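Formate dehydrogenase subunit beta (Desulfovibrio gigas, PDB 1H0H) carries electrons through three [4Fe-4S] clusters as the electron transfer unit of an enzyme that reversibly oxidises formate to carbon dioxide. Local coordinates at residues D138-I141 and D142-T145; G147-A151 and C152-C156. All coordinates share one frame; numbering follows the deposited sequence. Where two conformers were deposited one is given.

Two neighbouring turns of a ferredoxin-type domain illustrate how short helices are built around an iron-sulfur cluster. Contact 1 (138-145) and contact 2 (147-156) follow each other, their centres about 9 Å apart, and each supplies a cysteine to the same cluster, C140 from the first and C152 from the second. Contact 1 is partly buried: its cluster side carries the C140 thiolate, the M139 backbone and the D138 carboxylate, while D138 and D142, both partly exposed, share a water. Contact 2 is more deeply buried, apart from the exposed R149, and reaches a second cluster through C156. The two are tied where R143 NE approaches R149 O at 2.8 Å, a probable hydrogen bond.

Contact 1 (D138-I141 and D142-T145); sequences DMCI and DRIT. With SF4 (iron/sulfur cluster), chain M.
M139 and I144 meet nearly at right angles, the thioether SD of M139 resting 3.6 Å from the terminal CD1 of I144. With CG1 between its backbone N and carbonyl carbon (chi1 66°), I144 runs back over the preceding turn and brings CD1 close to the M139 carbonyl oxygen as well. The I141 side chain crosses that of I144 at about a right angle, CD1 against CG1, and its CD1 also packs on the methyl CG2 of T145, 3.7 Å away. The hydroxyl of T145 turns back to the I141 carbonyl, OG1 to O 2.8 Å, tilted 23° from the carbonyl plane; T145 N adds a weak bond to the same oxygen. C140 closes a CxxC element of the ferredoxin type, in which C137 also binds the cluster, and a short helix follows. At the N-cap position, C140 binds an iron through SG at 2.3 Å, and its carbonyl oxygen takes the I144 N-H at 3.0 Å. Alongside the thiolate, CD of R143 approaches SG at 3.9 Å, while NE is bonded to R149 and NH2 forms a salt bridge with an acidic side chain of the other protein chain. One water donates to D138 OD2 and to D142 OD1, and W24 holds the other oxygen of D142. D138 OD1, beside a cluster sulfide, is hydrogen-bonded to H25 and weakly to C140 N.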
loop_
_atom_site.group_PDB
_atom_site.type_symbol
_atom_site.label_atom_id
_atom_site.label_comp_id
_atom_site.label_asym_id
_atom_site.label_seq_id
_atom_site.Cartn_x
_atom_site.Cartn_y
_atom_site.Cartn_z
ATOM N N ASP B 138 -16.109 14.892 27.074
ATOM C CA ASP B 138 -17.238 14.490 27.907
ATOM C C ASP B 138 -17.188 13.005 28.284
ATOM O O ASP B 138 -18.216 12.389 28.601
ATOM C CB ASP B 138 -18.572 14.852 27.250
ATOM C CG ASP B 138 -18.885 14.016 26.013
ATOM O OD1 ASP B 138 -18.041 13.208 25.585
ATOM O OD2 ASP B 138 -19.971 14.142 25.402
ATOM N N MET B 139 -15.982 12.449 28.243
ATOM C CA MET B 139 -15.766 11.026 28.526
ATOM C C MET B 139 -16.658 10.149 27.635
ATOM O O MET B 139 -16.940 9.007 27.984
ATOM C CB MET B 139 -16.053 10.727 30.029
ATOM C CG MET B 139 -15.302 9.530 30.607
ATOM S SD MET B 139 -15.791 8.966 32.280
ATOM C CE MET B 139 -14.689 9.855 33.336
ATOM N N CYS B 140 -17.108 10.676 26.503
ATOM C CA CYS B 140 -18.062 9.949 25.684
ATOM C C CYS B 140 -19.181 9.386 26.576
ATOM O O CYS B 140 -19.530 8.184 26.516
ATOM C CB CYS B 140 -17.347 8.809 24.917
ATOM S SG CYS B 140 -16.372 9.360 23.517
ATOM N N ILE B 141 -19.759 10.258 27.408
ATOM C CA ILE B 141 -20.759 9.830 28.359
ATOM C C ILE B 141 -21.888 8.993 27.731
ATOM O O ILE B 141 -22.316 7.995 28.314
ATOM C CB ILE B 141 -21.297 11.046 29.186
ATOM C CG1 ILE B 141 -22.206 10.572 30.329
ATOM C CG2 ILE B 141 -22.051 11.987 28.313
ATOM C CD1 ILE B 141 -21.540 9.631 31.280
ATOM N N ASP B 142 -22.373 9.394 26.557
ATOM C CA ASP B 142 -23.406 8.633 25.883
ATOM C C ASP B 142 -22.998 7.216 25.488
ATOM O O ASP B 142 -23.793 6.276 25.639
ATOM C CB ASP B 142 -23.945 9.364 24.651
ATOM C CG ASP B 142 -22.864 9.756 23.677
ATOM O OD1 ASP B 142 -21.676 9.946 24.083
ATOM O OD2 ASP B 142 -23.124 9.940 22.471
ATOM N N ARG B 143 -21.783 7.056 24.977
ATOM C CA ARG B 143 -21.298 5.725 24.627
ATOM C C ARG B 143 -21.123 4.835 25.865
ATOM O O ARG B 143 -21.522 3.673 25.853
ATOM C CB ARG B 143 -19.941 5.823 23.914
ATOM C CG ARG B 143 -20.003 6.483 22.545
ATOM C CD ARG B 143 -18.644 6.638 21.860
ATOM N NE ARG B 143 -18.120 5.356 21.422
ATOM C CZ ARG B 143 -18.413 4.781 20.250
ATOM N NH1 ARG B 143 -19.228 5.365 19.379
ATOM N NH2 ARG B 143 -17.870 3.610 19.931
ATOM N N ILE B 144 -20.548 5.392 26.932
ATOM C CA ILE B 144 -20.192 4.578 28.085
ATOM C C ILE B 144 -21.371 4.164 28.963
ATOM O O ILE B 144 -21.257 3.272 29.802
ATOM C CB ILE B 144 -19.036 5.202 28.916
ATOM C CG1 ILE B 144 -19.425 6.523 29.589
ATOM C CG2 ILE B 144 -17.816 5.383 28.085
ATOM C CD1 ILE B 144 -18.275 7.026 30.501
ATOM N N THR B 145 -22.508 4.808 28.754
ATOM C CA THR B 145 -23.701 4.444 29.480
ATOM C C THR B 145 -24.600 3.674 28.543
ATOM O O THR B 145 -25.724 3.357 28.898
ATOM C CB THR B 145 -24.424 5.697 30.020
ATOM O OG1 THR B 145 -24.673 6.602 28.935
ATOM C CG2 THR B 145 -23.515 6.484 30.922
HETATM FE FE1 SF4 M . -14.671 10.686 24.284
HETATM FE FE2 SF4 M . -11.942 10.396 24.122
HETATM FE FE3 SF4 M . -13.054 12.349 25.743
HETATM FE FE4 SF4 M . -13.138 12.581 22.999
HETATM S S1 SF4 M . -11.263 12.494 24.365
HETATM S S2 SF4 M . -14.822 12.936 24.517
HETATM S S3 SF4 M . -13.349 10.495 22.300
HETATM S S4 SF4 M . -13.393 10.132 26.065
HETATM O O HOH W 1 -20.680 12.350 23.698
#

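Contact 2 (G147-A151 and C152-C156). With SF4 (iron/sulfur cluster), chain M; SF4 (iron/sulfur cluster), chain L.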
loop_
_atom_site.group_PDB
_atom_site.type_symbol
_atom_site.label_atom_id
_atom_site.label_comp_id
_atom_site.label_asym_id
_atom_site.label_seq_id
_atom_site.Cartn_x
_atom_site.Cartn_y
_atom_site.Cartn_z
ATOM N N GLY B 147 -23.255 0.790 26.686
ATOM C CA GLY B 147 -22.530 -0.419 26.353
ATOM C C GLY B 147 -21.338 -0.305 25.421
ATOM O O GLY B 147 -20.862 -1.321 24.934
ATOM N N LEU B 148 -20.850 0.905 25.172
ATOM C CA LEU B 148 -19.698 1.094 24.304
ATOM C C LEU B 148 -18.554 1.725 25.086
ATOM O O LEU B 148 -18.751 2.227 26.173
ATOM C CB LEU B 148 -20.062 2.001 23.129
ATOM C CG LEU B 148 -21.145 1.481 22.190
ATOM C CD1 LEU B 148 -21.630 2.602 21.266
ATOM C CD2 LEU B 148 -20.580 0.319 21.366
ATOM N N ARG B 149 -17.358 1.693 24.523
ATOM C CA ARG B 149 -16.205 2.371 25.117
ATOM C C ARG B 149 -16.054 3.754 24.474
ATOM O O ARG B 149 -16.681 4.032 23.464
ATOM C CB ARG B 149 -14.942 1.559 24.868
ATOM C CG ARG B 149 -14.911 0.211 25.571
ATOM C CD ARG B 149 -13.899 -0.743 24.974
ATOM N NE ARG B 149 -14.280 -1.130 23.614
ATOM C CZ ARG B 149 -13.425 -1.325 22.616
ATOM N NH1 ARG B 149 -12.120 -1.187 22.814
ATOM N NH2 ARG B 149 -13.876 -1.671 21.413
ATOM N N PRO B 150 -15.255 4.640 25.045
ATOM C CA PRO B 150 -15.016 5.935 24.403
ATOM C C PRO B 150 -14.490 5.817 22.980
ATOM O O PRO B 150 -13.795 4.852 22.667
ATOM C CB PRO B 150 -13.986 6.593 25.315
ATOM C CG PRO B 150 -14.351 6.027 26.680
ATOM C CD PRO B 150 -14.655 4.565 26.392
ATOM N N ALA B 151 -14.845 6.786 22.143
ATOM C CA ALA B 151 -14.428 6.792 20.742
ATOM C C ALA B 151 -12.917 6.755 20.559
ATOM O O ALA B 151 -12.414 6.080 19.653
ATOM C CB ALA B 151 -14.989 7.946 20.048
ATOM N N CYS B 152 -12.191 7.494 21.393
ATOM C CA CYS B 152 -10.752 7.495 21.272
ATOM C C CYS B 152 -10.154 6.145 21.630
ATOM O O CYS B 152 -9.211 5.695 20.993
ATOM C CB CYS B 152 -10.109 8.617 22.105
ATOM S SG CYS B 152 -10.599 8.537 23.837
ATOM N N VAL B 153 -10.684 5.512 22.656
ATOM C CA VAL B 153 -10.203 4.214 23.106
ATOM C C VAL B 153 -10.471 3.152 22.071
ATOM O O VAL B 153 -9.591 2.376 21.720
ATOM C CB VAL B 153 -10.885 3.835 24.437
ATOM C CG1 VAL B 153 -10.588 2.383 24.797
ATOM C CG2 VAL B 153 -10.448 4.810 25.543
ATOM N N THR B 154 -11.696 3.111 21.568
ATOM C CA THR B 154 -12.044 2.178 20.512
ATOM C C THR B 154 -11.143 2.358 19.280
ATOM O O THR B 154 -10.729 1.380 18.635
ATOM C CB THR B 154 -13.512 2.407 20.133
ATOM O OG1 THR B 154 -14.337 2.117 21.276
ATOM C CG2 THR B 154 -13.995 1.394 19.094
ATOM N N SER B 155 -10.841 3.604 18.955
ATOM C CA SER B 155 -10.074 3.882 17.755
ATOM C C SER B 155 -8.589 3.482 17.841
ATOM O O SER B 155 -7.951 3.258 16.831
ATOM C CB SER B 155 -10.170 5.370 17.367
ATOM O OG SER B 155 -9.808 5.517 15.984
ATOM N N CYS B 156 -8.054 3.410 19.049
ATOM C CA CYS B 156 -6.607 3.313 19.209
ATOM C C CYS B 156 -6.091 1.965 18.815
ATOM O O CYS B 156 -6.564 0.967 19.315
ATOM C CB CYS B 156 -6.229 3.652 20.645
ATOM S SG CYS B 156 -4.453 3.581 20.965
HETATM FE FE1 SF4 M . -14.671 10.686 24.284
HETATM FE FE2 SF4 M . -11.942 10.396 24.122
HETATM FE FE3 SF4 M . -13.054 12.349 25.743
HETATM FE FE4 SF4 M . -13.138 12.581 22.999
HETATM S S1 SF4 M . -11.263 12.494 24.365
HETATM S S2 SF4 M . -14.822 12.936 24.517
HETATM S S3 SF4 M . -13.349 10.495 22.300
HETATM S S4 SF4 M . -13.393 10.132 26.065
HETATM FE FE1 SF4 L . -3.732 5.504 20.119
HETATM FE FE2 SF4 L . -4.335 8.179 19.712
HETATM FE FE3 SF4 L . -1.707 7.396 20.009
HETATM FE FE4 SF4 L . -3.160 6.656 17.691
HETATM S S1 SF4 L . -2.591 8.745 18.330
HETATM S S2 SF4 L . -1.721 5.330 18.984
HETATM S S3 SF4 L . -5.262 6.441 18.641
HETATM S S4 SF4 L . -3.450 7.248 21.604
HETATM O O HOH W 2 -16.690 1.204 21.702
#
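One face of the R149 guanidinium lies against the hydroxyl of T154, whose OG1 stands 3.7 Å above the plane and over its centre; CG1 of V153 approaches the same group obliquely. R149 and T154 cross at about a right angle, and CG2 of T154 also lies near R149 NH2. This placement holds for one of two modelled conformers of R149 and is doubtful to that extent. The stretch belongs to the CxxxCP motif of a ferredoxin-type domain, with C152 in the short helix and C156 just past its end serving two different [4Fe-4S] clusters. P150 sits at the N-cap position. Its carbonyl oxygen accepts the T154 N-H at 2.9 Å in an almost straight bond (177° at the hydrogen), and S155 N binds A151 O one residue further on. The T154 hydroxyl, placed beside its backbone N (chi1 -63°), lies within reach of P150 O and 2.6 Å from a water that accepts the N-H of R149, joining the R149 backbone to the T154 side chain. On the cluster side the surface is apolar: CB of P150 meets both V153 CG2 and a sulfide of the cluster bound by C152, and A151 CB lies near another sulfide of that cluster. F163 of strand 161-163 packs on P150 and V153, W24 and A20 of helix 16-25 on A151 and S155, while S155 OG bonds to the backbone of the other protein chain. The two thiolates are set differently. C152 SG stands between its backbone N and carbonyl carbon (chi1 55°), whereas C156 SG is anti to its backbone N and meets an iron of the other cluster at 2.2 Å.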